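PDB 1W8S: fructose-bisphosphate aldolase class I from Thermoproteus tenax, which belongs to the DeoC/LacD family of class I aldolases and folds as a TIM barrel, here with 1,6-di-O-phosphono-beta-D-fructofuranose bound. Local coordinates for residues D174-K179 / V197-S202; Y111-G116 / L141-F146; E159-A164 / S188-V193. The protein carries 2 engineered substitutions. One frame throughout, in Å; residues are numbered along the deposited sequence.

Interaction 1: residues D174-K179 / V197-S202. With FBP (1,6-di-O-phosphono-beta-D-fructofuranose), chain O.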
loop_
_atom_site.group_PDB
_atom_site.type_symbol
_atom_site.label_atom_id
_atom_site.label_comp_id
_atom_site.label_asym_id
_atom_site.label_seq_id
_atom_site.Cartn_x
_atom_site.Cartn_y
_atom_site.Cartn_z
ATOM N N ASP E 174 -11.170 11.061 -22.325
ATOM C CA ASP E 174 -11.255 11.880 -23.526
ATOM C C ASP E 174 -11.995 11.112 -24.643
ATOM O O ASP E 174 -12.545 11.715 -25.528
ATOM C CB ASP E 174 -9.862 12.293 -23.993
ATOM C CG ASP E 174 -9.101 13.049 -22.931
ATOM O OD1 ASP E 174 -9.721 13.953 -22.293
ATOM O OD2 ASP E 174 -7.902 12.780 -22.632
ATOM N N ALA E 175 -11.921 9.788 -24.596
ATOM C CA ALA E 175 -12.752 8.874 -25.372
ATOM C C ALA E 175 -12.966 7.651 -24.501
ATOM O O ALA E 175 -12.227 7.427 -23.514
ATOM C CB ALA E 175 -12.034 8.477 -26.669
ATOM N N MET E 176 -13.904 6.795 -24.879
ATOM C CA MET E 176 -14.141 5.599 -24.076
ATOM C C MET E 176 -14.489 4.392 -24.933
ATOM O O MET E 176 -14.960 4.530 -26.072
ATOM C CB MET E 176 -15.250 5.847 -23.040
ATOM C CG MET E 176 -16.664 5.975 -23.629
ATOM S SD MET E 176 -17.931 6.311 -22.356
ATOM C CE MET E 176 -17.601 8.037 -22.088
ATOM N N LYS E 177 -14.289 3.220 -24.347
ATOM C CA LYS E 177 -14.641 1.949 -24.931
ATOM C C LYS E 177 -15.553 1.239 -23.963
ATOM O O LYS E 177 -15.240 1.136 -22.783
ATOM C CB LYS E 177 -13.387 1.123 -25.170
ATOM C CG LYS E 177 -13.641 -0.309 -25.578
ATOM C CD LYS E 177 -12.379 -0.977 -26.217
ATOM C CE LYS E 177 -11.216 -1.142 -25.239
ATOM N NZ LYS E 177 -10.240 -2.213 -25.620
ATOM N N ILE E 178 -16.714 0.806 -24.433
ATOM C CA ILE E 178 -17.694 0.107 -23.601
ATOM C C ILE E 178 -18.329 -1.029 -24.405
ATOM O O ILE E 178 -18.226 -1.051 -25.628
ATOM C CB ILE E 178 -18.799 1.062 -23.079
ATOM C CG1 ILE E 178 -19.637 1.616 -24.236
ATOM C CG2 ILE E 178 -18.197 2.181 -22.225
ATOM C CD1 ILE E 178 -20.745 2.508 -23.799
ATOM N N LYS E 179 -18.991 -1.947 -23.708
ATOM C CA LYS E 179 -19.663 -3.089 -24.333
ATOM C C LYS E 179 -21.005 -2.681 -24.930
ATOM O O LYS E 179 -21.691 -1.801 -24.429
ATOM C CB LYS E 179 -19.872 -4.219 -23.286
ATOM C CG LYS E 179 -18.514 -4.819 -22.809
ATOM C CD LYS E 179 -18.641 -6.147 -22.044
ATOM C CE LYS E 179 -17.268 -6.834 -21.984
ATOM N NZ LYS E 179 -17.240 -8.157 -21.261
ATOM N N VAL E 197 -18.009 13.058 -24.709
ATOM C CA VAL E 197 -16.926 12.065 -24.845
ATOM C C VAL E 197 -17.388 10.967 -25.833
ATOM O O VAL E 197 -18.431 10.307 -25.620
ATOM C CB VAL E 197 -16.494 11.483 -23.486
ATOM C CG1 VAL E 197 -15.426 10.420 -23.659
ATOM C CG2 VAL E 197 -15.996 12.613 -22.550
ATOM N N PRO E 198 -16.644 10.769 -26.920
ATOM C CA PRO E 198 -17.028 9.748 -27.910
ATOM C C PRO E 198 -16.918 8.322 -27.405
ATOM O O PRO E 198 -16.034 8.000 -26.595
ATOM C CB PRO E 198 -16.073 9.987 -29.075
ATOM C CG PRO E 198 -14.858 10.671 -28.430
ATOM C CD PRO E 198 -15.438 11.511 -27.332
ATOM N N VAL E 199 -17.801 7.474 -27.936
ATOM C CA VAL E 199 -17.961 6.092 -27.514
ATOM C C VAL E 199 -17.563 5.160 -28.641
ATOM O O VAL E 199 -18.015 5.313 -29.774
ATOM C CB VAL E 199 -19.445 5.785 -27.144
ATOM C CG1 VAL E 199 -19.682 4.275 -26.959
ATOM C CG2 VAL E 199 -19.842 6.494 -25.877
ATOM N N LEU E 200 -16.721 4.201 -28.287
ATOM C CA LEU E 200 -16.286 3.097 -29.115
ATOM C C LEU E 200 -16.848 1.810 -28.563
ATOM O O LEU E 200 -16.757 1.536 -27.366
ATOM C CB LEU E 200 -14.765 3.009 -29.101
ATOM C CG LEU E 200 -13.987 4.141 -29.772
ATOM C CD1 LEU E 200 -12.494 3.977 -29.498
ATOM C CD2 LEU E 200 -14.268 4.188 -31.284
ATOM N N MET E 201 -17.439 1.014 -29.426
ATOM C CA MET E 201 -17.984 -0.277 -29.038
ATOM C C MET E 201 -16.846 -1.280 -29.035
ATOM O O MET E 201 -16.103 -1.383 -30.001
ATOM C CB MET E 201 -19.047 -0.721 -30.057
ATOM C CG MET E 201 -19.516 -2.188 -29.939
ATOM S SD MET E 201 -19.245 -3.142 -31.471
ATOM C CE MET E 201 -20.056 -4.662 -31.050
ATOM N N SER E 202 -16.717 -2.019 -27.938
ATOM C CA SER E 202 -15.806 -3.151 -27.859
ATOM C C SER E 202 -16.385 -4.302 -28.666
ATOM O O SER E 202 -17.531 -4.678 -28.463
ATOM C CB SER E 202 -15.687 -3.572 -26.387
ATOM O OG SER E 202 -14.546 -4.378 -26.219
HETATM P P1 FBP O . -12.478 -7.613 -29.010
HETATM O O1P FBP O . -11.742 -8.838 -29.391
HETATM O O2P FBP O . -13.225 -6.897 -30.176
HETATM O O3P FBP O . -13.511 -7.838 -27.901
HETATM O O1 FBP O . -11.383 -6.585 -28.476
HETATM C C1 FBP O . -11.760 -5.348 -27.912
HETATM C C2 FBP O . -11.452 -5.368 -26.408
HETATM O O2 FBP O . -11.902 -4.139 -25.795
HETATM C C3 FBP O . -9.968 -5.581 -26.077
HETATM O O3 FBP O . -9.153 -4.428 -26.210
HETATM C C4 FBP O . -10.068 -6.088 -24.639
HETATM O O4 FBP O . -8.958 -6.844 -24.186
HETATM C C5 FBP O . -11.300 -6.978 -24.720
HETATM O O5 FBP O . -12.145 -6.428 -25.745
HETATM C C6 FBP O . -12.013 -7.030 -23.374
HETATM O O6 FBP O . -13.205 -7.783 -23.514
HETATM P P2 FBP O . -13.496 -9.070 -22.577
HETATM O O4P FBP O . -14.209 -10.078 -23.446
HETATM O O5P FBP O . -12.184 -9.571 -21.970
HETATM O O6P FBP O . -14.528 -8.720 -21.490
#

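Interaction 2: residues Y111-G116 / L141-F146. Engineered in segment 141-146: E144 (natural residue Trp), F146 (natural residue Tyr).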
loop_
_atom_site.group_PDB
_atom_site.type_symbol
_atom_site.label_atom_id
_atom_site.label_comp_id
_atom_site.label_asym_id
_atom_site.label_seq_id
_atom_site.Cartn_x
_atom_site.Cartn_y
_atom_site.Cartn_z
ATOM N N TYR E 111 -6.640 2.794 -20.678
ATOM C CA TYR E 111 -6.635 2.264 -19.319
ATOM C C TYR E 111 -7.985 1.611 -18.997
ATOM O O TYR E 111 -9.041 2.241 -19.135
ATOM C CB TYR E 111 -6.311 3.350 -18.282
ATOM C CG TYR E 111 -6.026 2.829 -16.888
ATOM C CD1 TYR E 111 -4.756 2.426 -16.532
ATOM C CD2 TYR E 111 -7.039 2.763 -15.897
ATOM C CE1 TYR E 111 -4.477 1.976 -15.232
ATOM C CE2 TYR E 111 -6.780 2.301 -14.637
ATOM C CZ TYR E 111 -5.506 1.885 -14.301
ATOM O OH TYR E 111 -5.270 1.447 -13.027
ATOM N N THR E 112 -7.932 0.350 -18.604
ATOM C CA THR E 112 -9.137 -0.391 -18.203
ATOM C C THR E 112 -9.529 -0.155 -16.765
ATOM O O THR E 112 -8.676 -0.174 -15.852
ATOM C CB THR E 112 -8.931 -1.889 -18.462
ATOM O OG1 THR E 112 -8.775 -2.089 -19.867
ATOM C CG2 THR E 112 -10.183 -2.670 -18.119
ATOM N N ILE E 113 -10.829 0.080 -16.545
ATOM C CA ILE E 113 -11.363 0.106 -15.199
ATOM C C ILE E 113 -12.478 -0.924 -15.094
ATOM O O ILE E 113 -13.154 -1.208 -16.091
ATOM C CB ILE E 113 -11.856 1.489 -14.784
ATOM C CG1 ILE E 113 -12.966 2.005 -15.739
ATOM C CG2 ILE E 113 -10.709 2.476 -14.706
ATOM C CD1 ILE E 113 -13.658 3.253 -15.264
ATOM N N TYR E 114 -12.630 -1.492 -13.893
ATOM C CA TYR E 114 -13.706 -2.449 -13.580
ATOM C C TYR E 114 -14.560 -1.914 -12.419
ATOM O O TYR E 114 -14.422 -2.342 -11.267
ATOM C CB TYR E 114 -13.163 -3.829 -13.209
ATOM C CG TYR E 114 -12.245 -4.436 -14.234
ATOM C CD1 TYR E 114 -12.679 -4.731 -15.498
ATOM C CD2 TYR E 114 -10.909 -4.728 -13.918
ATOM C CE1 TYR E 114 -11.804 -5.298 -16.447
ATOM C CE2 TYR E 114 -10.035 -5.281 -14.873
ATOM C CZ TYR E 114 -10.492 -5.560 -16.116
ATOM O OH TYR E 114 -9.644 -6.129 -17.035
ATOM N N PRO E 115 -15.435 -0.970 -12.717
ATOM C CA PRO E 115 -16.390 -0.485 -11.720
ATOM C C PRO E 115 -17.141 -1.621 -11.079
ATOM O O PRO E 115 -17.497 -2.605 -11.748
ATOM C CB PRO E 115 -17.308 0.419 -12.526
ATOM C CG PRO E 115 -16.506 0.862 -13.662
ATOM C CD PRO E 115 -15.583 -0.277 -13.986
ATOM N N GLY E 116 -17.339 -1.511 -9.781
ATOM C CA GLY E 116 -17.966 -2.555 -8.981
ATOM C C GLY E 116 -16.977 -3.502 -8.312
ATOM O O GLY E 116 -17.287 -4.096 -7.285
ATOM N N LEU E 141 -6.688 10.300 -23.301
ATOM C CA LEU E 141 -6.945 9.131 -22.492
ATOM C C LEU E 141 -8.214 8.446 -22.930
ATOM O O LEU E 141 -9.282 9.069 -22.934
ATOM C CB LEU E 141 -7.078 9.565 -21.036
ATOM C CG LEU E 141 -7.499 8.522 -20.020
ATOM C CD1 LEU E 141 -6.454 7.442 -19.929
ATOM C CD2 LEU E 141 -7.773 9.229 -18.677
ATOM N N VAL E 142 -8.088 7.173 -23.294
ATOM C CA VAL E 142 -9.229 6.312 -23.607
ATOM C C VAL E 142 -9.451 5.424 -22.400
ATOM O O VAL E 142 -8.554 4.639 -22.034
ATOM C CB VAL E 142 -8.987 5.429 -24.861
ATOM C CG1 VAL E 142 -10.310 4.656 -25.237
ATOM C CG2 VAL E 142 -8.449 6.240 -25.997
ATOM N N VAL E 143 -10.603 5.575 -21.749
ATOM C CA VAL E 143 -10.938 4.740 -20.619
ATOM C C VAL E 143 -11.818 3.627 -21.161
ATOM O O VAL E 143 -12.861 3.885 -21.788
ATOM C CB VAL E 143 -11.691 5.493 -19.541
ATOM C CG1 VAL E 143 -12.238 4.532 -18.427
ATOM C CG2 VAL E 143 -10.828 6.634 -18.973
ATOM N N GLU E 144 -11.383 2.412 -20.884
ATOM C CA GLU E 144 -12.070 1.171 -21.237
ATOM C C GLU E 144 -12.834 0.778 -19.981
ATOM O O GLU E 144 -12.245 0.359 -19.002
ATOM C CB GLU E 144 -11.008 0.141 -21.687
ATOM C CG GLU E 144 -9.901 0.848 -22.496
ATOM C CD GLU E 144 -8.698 -0.000 -22.916
ATOM O OE1 GLU E 144 -8.305 0.028 -24.135
ATOM O OE2 GLU E 144 -8.086 -0.629 -22.004
ATOM N N SER E 145 -14.143 1.015 -19.990
ATOM C CA SER E 145 -14.966 0.932 -18.788
ATOM C C SER E 145 -15.836 -0.304 -18.854
ATOM O O SER E 145 -16.832 -0.341 -19.629
ATOM C CB SER E 145 -15.843 2.175 -18.699
ATOM O OG SER E 145 -16.494 2.272 -17.430
ATOM N N PHE E 146 -15.471 -1.293 -18.043
ATOM C CA PHE E 146 -16.077 -2.636 -18.053
ATOM C C PHE E 146 -16.431 -3.040 -16.648
ATOM O O PHE E 146 -15.649 -3.734 -15.979
ATOM C CB PHE E 146 -15.102 -3.679 -18.597
ATOM C CG PHE E 146 -14.691 -3.473 -20.026
ATOM C CD1 PHE E 146 -15.626 -3.231 -21.022
ATOM C CD2 PHE E 146 -13.345 -3.533 -20.380
ATOM C CE1 PHE E 146 -15.245 -3.065 -22.343
ATOM C CE2 PHE E 146 -12.949 -3.355 -21.688
ATOM C CZ PHE E 146 -13.915 -3.119 -22.690
#

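Interaction 3: residues E159-A164 / S188-V193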
loop_
_atom_site.group_PDB
_atom_site.type_symbol
_atom_site.label_atom_id
_atom_site.label_comp_id
_atom_site.label_asym_id
_atom_site.label_seq_id
_atom_site.Cartn_x
_atom_site.Cartn_y
_atom_site.Cartn_z
ATOM N N GLU E 159 -28.492 -0.827 -18.164
ATOM C CA GLU E 159 -28.125 0.047 -17.055
ATOM C C GLU E 159 -26.660 -0.096 -16.641
ATOM O O GLU E 159 -26.065 0.853 -16.141
ATOM C CB GLU E 159 -29.069 -0.221 -15.876
ATOM C CG GLU E 159 -28.811 -1.503 -15.104
ATOM C CD GLU E 159 -29.490 -2.756 -15.639
ATOM O OE1 GLU E 159 -30.146 -2.736 -16.721
ATOM O OE2 GLU E 159 -29.346 -3.783 -14.930
ATOM N N ILE E 160 -26.066 -1.264 -16.887
ATOM C CA ILE E 160 -24.648 -1.474 -16.590
ATOM C C ILE E 160 -23.809 -0.768 -17.637
ATOM O O ILE E 160 -22.830 -0.079 -17.323
ATOM C CB ILE E 160 -24.311 -3.006 -16.515
ATOM C CG1 ILE E 160 -25.078 -3.686 -15.388
ATOM C CG2 ILE E 160 -22.828 -3.232 -16.366
ATOM C CD1 ILE E 160 -24.761 -3.171 -14.038
ATOM N N VAL E 161 -24.207 -0.875 -18.908
ATOM C CA VAL E 161 -23.423 -0.206 -19.952
ATOM C C VAL E 161 -23.540 1.328 -19.852
ATOM O O VAL E 161 -22.561 2.046 -20.019
ATOM C CB VAL E 161 -23.826 -0.720 -21.362
ATOM C CG1 VAL E 161 -23.231 0.105 -22.470
ATOM C CG2 VAL E 161 -23.458 -2.219 -21.511
ATOM N N ALA E 162 -24.753 1.844 -19.647
ATOM C CA ALA E 162 -24.898 3.281 -19.388
ATOM C C ALA E 162 -24.064 3.736 -18.163
ATOM O O ALA E 162 -23.437 4.804 -18.203
ATOM C CB ALA E 162 -26.353 3.646 -19.239
ATOM N N TYR E 163 -24.016 2.926 -17.105
ATOM C CA TYR E 163 -23.196 3.262 -15.912
ATOM C C TYR E 163 -21.733 3.307 -16.338
ATOM O O TYR E 163 -20.997 4.256 -16.021
ATOM C CB TYR E 163 -23.446 2.280 -14.766
ATOM C CG TYR E 163 -23.280 2.810 -13.329
ATOM C CD1 TYR E 163 -23.904 2.159 -12.263
ATOM C CD2 TYR E 163 -22.500 3.941 -13.038
ATOM C CE1 TYR E 163 -23.758 2.621 -10.934
ATOM C CE2 TYR E 163 -22.359 4.417 -11.722
ATOM C CZ TYR E 163 -22.974 3.760 -10.677
ATOM O OH TYR E 163 -22.805 4.229 -9.376
ATOM N N ALA E 164 -21.320 2.333 -17.134
ATOM C CA ALA E 164 -19.938 2.246 -17.560
ATOM C C ALA E 164 -19.553 3.540 -18.278
ATOM O O ALA E 164 -18.498 4.111 -18.047
ATOM C CB ALA E 164 -19.754 1.071 -18.472
ATOM N N SER E 188 -28.077 3.839 -27.295
ATOM C CA SER E 188 -28.140 5.303 -27.483
ATOM C C SER E 188 -28.249 6.054 -26.142
ATOM O O SER E 188 -27.817 7.195 -26.057
ATOM C CB SER E 188 -29.315 5.688 -28.392
ATOM O OG SER E 188 -30.506 5.354 -27.748
ATOM N N TRP E 189 -28.845 5.440 -25.113
ATOM C CA TRP E 189 -28.878 6.039 -23.769
ATOM C C TRP E 189 -27.442 6.103 -23.177
ATOM O O TRP E 189 -27.053 7.085 -22.554
ATOM C CB TRP E 189 -29.804 5.252 -22.825
ATOM C CG TRP E 189 -29.816 5.737 -21.375
ATOM C CD1 TRP E 189 -29.491 5.010 -20.254
ATOM C CD2 TRP E 189 -30.198 7.031 -20.905
ATOM N NE1 TRP E 189 -29.609 5.791 -19.127
ATOM C CE2 TRP E 189 -30.056 7.034 -19.497
ATOM C CE3 TRP E 189 -30.651 8.199 -21.531
ATOM C CZ2 TRP E 189 -30.346 8.151 -18.716
ATOM C CZ3 TRP E 189 -30.943 9.311 -20.746
ATOM C CH2 TRP E 189 -30.788 9.278 -19.359
ATOM N N ALA E 190 -26.669 5.044 -23.363
ATOM C CA ALA E 190 -25.262 5.051 -22.963
ATOM C C ALA E 190 -24.461 6.146 -23.647
ATOM O O ALA E 190 -23.702 6.884 -23.015
ATOM C CB ALA E 190 -24.643 3.687 -23.255
ATOM N N VAL E 191 -24.628 6.254 -24.963
ATOM C CA VAL E 191 -24.008 7.300 -25.751
ATOM C C VAL E 191 -24.453 8.668 -25.268
ATOM O O VAL E 191 -23.640 9.594 -25.204
ATOM C CB VAL E 191 -24.353 7.104 -27.250
ATOM C CG1 VAL E 191 -23.891 8.295 -28.115
ATOM C CG2 VAL E 191 -23.751 5.789 -27.755
ATOM N N LYS E 192 -25.745 8.815 -24.950
ATOM C CA LYS E 192 -26.238 10.108 -24.495
ATOM C C LYS E 192 -25.578 10.532 -23.192
ATOM O O LYS E 192 -25.124 11.673 -23.061
ATOM C CB LYS E 192 -27.756 10.128 -24.336
ATOM C CG LYS E 192 -28.293 11.498 -23.846
ATOM C CD LYS E 192 -29.812 11.509 -23.703
ATOM C CE LYS E 192 -30.326 12.858 -23.132
ATOM N NZ LYS E 192 -31.716 13.106 -23.607
ATOM N N VAL E 193 -25.474 9.615 -22.235
ATOM C CA VAL E 193 -24.979 9.986 -20.920
ATOM C C VAL E 193 -23.460 10.217 -20.924
ATOM O O VAL E 193 -22.929 10.824 -19.995
ATOM C CB VAL E 193 -25.360 8.941 -19.818
ATOM C CG1 VAL E 193 -26.851 8.789 -19.718
ATOM C CG2 VAL E 193 -24.678 7.612 -20.076
#

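Interaction 1: residues D174-K179 / V197-S202
M176 packs against both V197 and V199 and has more surface buried by this contact than any other residue. Its first torsion (chi1 71°) wedges CG between the backbone N and the carbonyl carbon, and a bend at chi3 brings CE to 3.6 Å from V197 CG1, the two side chains crossing at about a right angle. M176 CG lies 3.9 Å from V199 CG2. The M176 backbone is held twice, M176 N donating to P198 O at 3.0 Å and L200 N to M176 O at 2.8 Å. This parallel pairing runs on through I178 N to L200 O and closes with S202 N, which meets I178 O from 33° out of the carbonyl plane. On the face that carries L200, S202 OG hydrogen-bonds FBP O2 at 2.7 Å, with either hydroxyl a possible donor. K177 NZ lies 2.5 Å from both FBP O2, its hydrogen-bond partner, and FBP O3, too short for the geometry to be certain. K179 NZ bonds FBP O6P at 2.8 Å and salt-bridges E155. The polar ends of K177, K179 and S202 thus converge on FBP, while M176 and I178, both touching helix 158-171, pack with V199 on the other face.

Interaction 2: residues Y111-G116 / L141-F146
T112 and E144 pair side by side on neighbouring parallel strands inclined at 31°, and the first evidence is the backbone. Y111 N donates to V142 O and E144 N to Y111 O, the latter donor standing 37° above the carbonyl plane. Next come I113 N to E144 O at 2.8 Å and F146 N to I113 O at 3.0 Å, both nearly straight.

Among polar side chains, the T112 OG1 bond to E144 OE2 (2.7 Å) is doubtful, because OE2 sits too close to another atom of the model; E144 is engineered. S145 OG bonds A164 O.

Apolar contacts occupy the face of Y111, I113 and V143. I113 CG1 sits between the backbone N and carbonyl carbon (chi1 59°), from where CD1 reaches V143 CG1 at 3.7 Å. Y114 presents its ring edge to F146 O, with CD1 at 3.2 Å. F146, also engineered, touches T112 CG2 through CD2 at 4.0 Å and borders the bound FBP. The contact therefore joins a largely apolar layer under helices 120-137 and 158-171, with S145 OG its polar tie to the latter, to a ligand-facing side whose E144 and F146 chemistry is that of the altered protein.

Interaction 3: residues E159-A164 / S188-V193
A162 and A190 bring two neighbouring helices of the barrel close together, their CA atoms 4.0 Å apart. The short segments run nearly parallel, inclined at 20° with their axes 8.2 Å from each other at closest approach, a separation that small residues permit. The tight part of the contact is centred on A162, which has the most surface buried here and lies between W189, A190 and V193. W189 has its CG anti to the backbone N (chi1 175°), and the five-membered part of the indole swings back so that CD1 lies 3.6 Å from A162 CB in an oblique approach. V193 CG2 meets A162 O at the same 3.6 Å. A190 CB points into the opposing helix and touches A162 CA at 3.9 Å; the same methyl also meets V161 CG1 at 3.9 Å. V161 and A190 both rest on I178 of strand 175-179, which places them between helix layer and sheet.

The loose side begins at W189, which remains partly exposed even though V193 CG1 lies 3.6 Å above the indole plane, over its centre, within the same helix. E159 and K192 are solvent-facing and add nothing to the grip. A second subunit covers part of the contact: its P31 packs on A162 and V193, and its M35 on W189.

Together the two segments bury only 168 Å², far less than the paired strands of interactions 1 and 2 do. All four side-chain contacts are apolar; a polar link between the helices lies farther along, where R166 NH1 bonds V193 O. The chemistry is consistent with an interface that rests on close apolar packing, to which the subunit partner adds further contacts.

How the interactions relate
All three contacts lie in one TIM barrel. Interactions 1 and 2 share its sheet, where strands 141-145 and 175-179 are neighbours; their centres are about 10 Å apart, and D174 N to L141 O and K177 O to S145 N join them by probable hydrogen bonds. Along the chain, interaction 2 closes before the other two open, whereas 1 and 3 interlock: helix 158-171, strand 175-179, helix 184-193 and strand 199-202 come in turn. Interaction 3, about 10 Å from interaction 1 and 14 Å from interaction 2 by centres, forms part of the helical layer over I178. The set thus runs from the ligand-bearing interior to the helix layer, and both interactions 1 and 3 touch the second subunit.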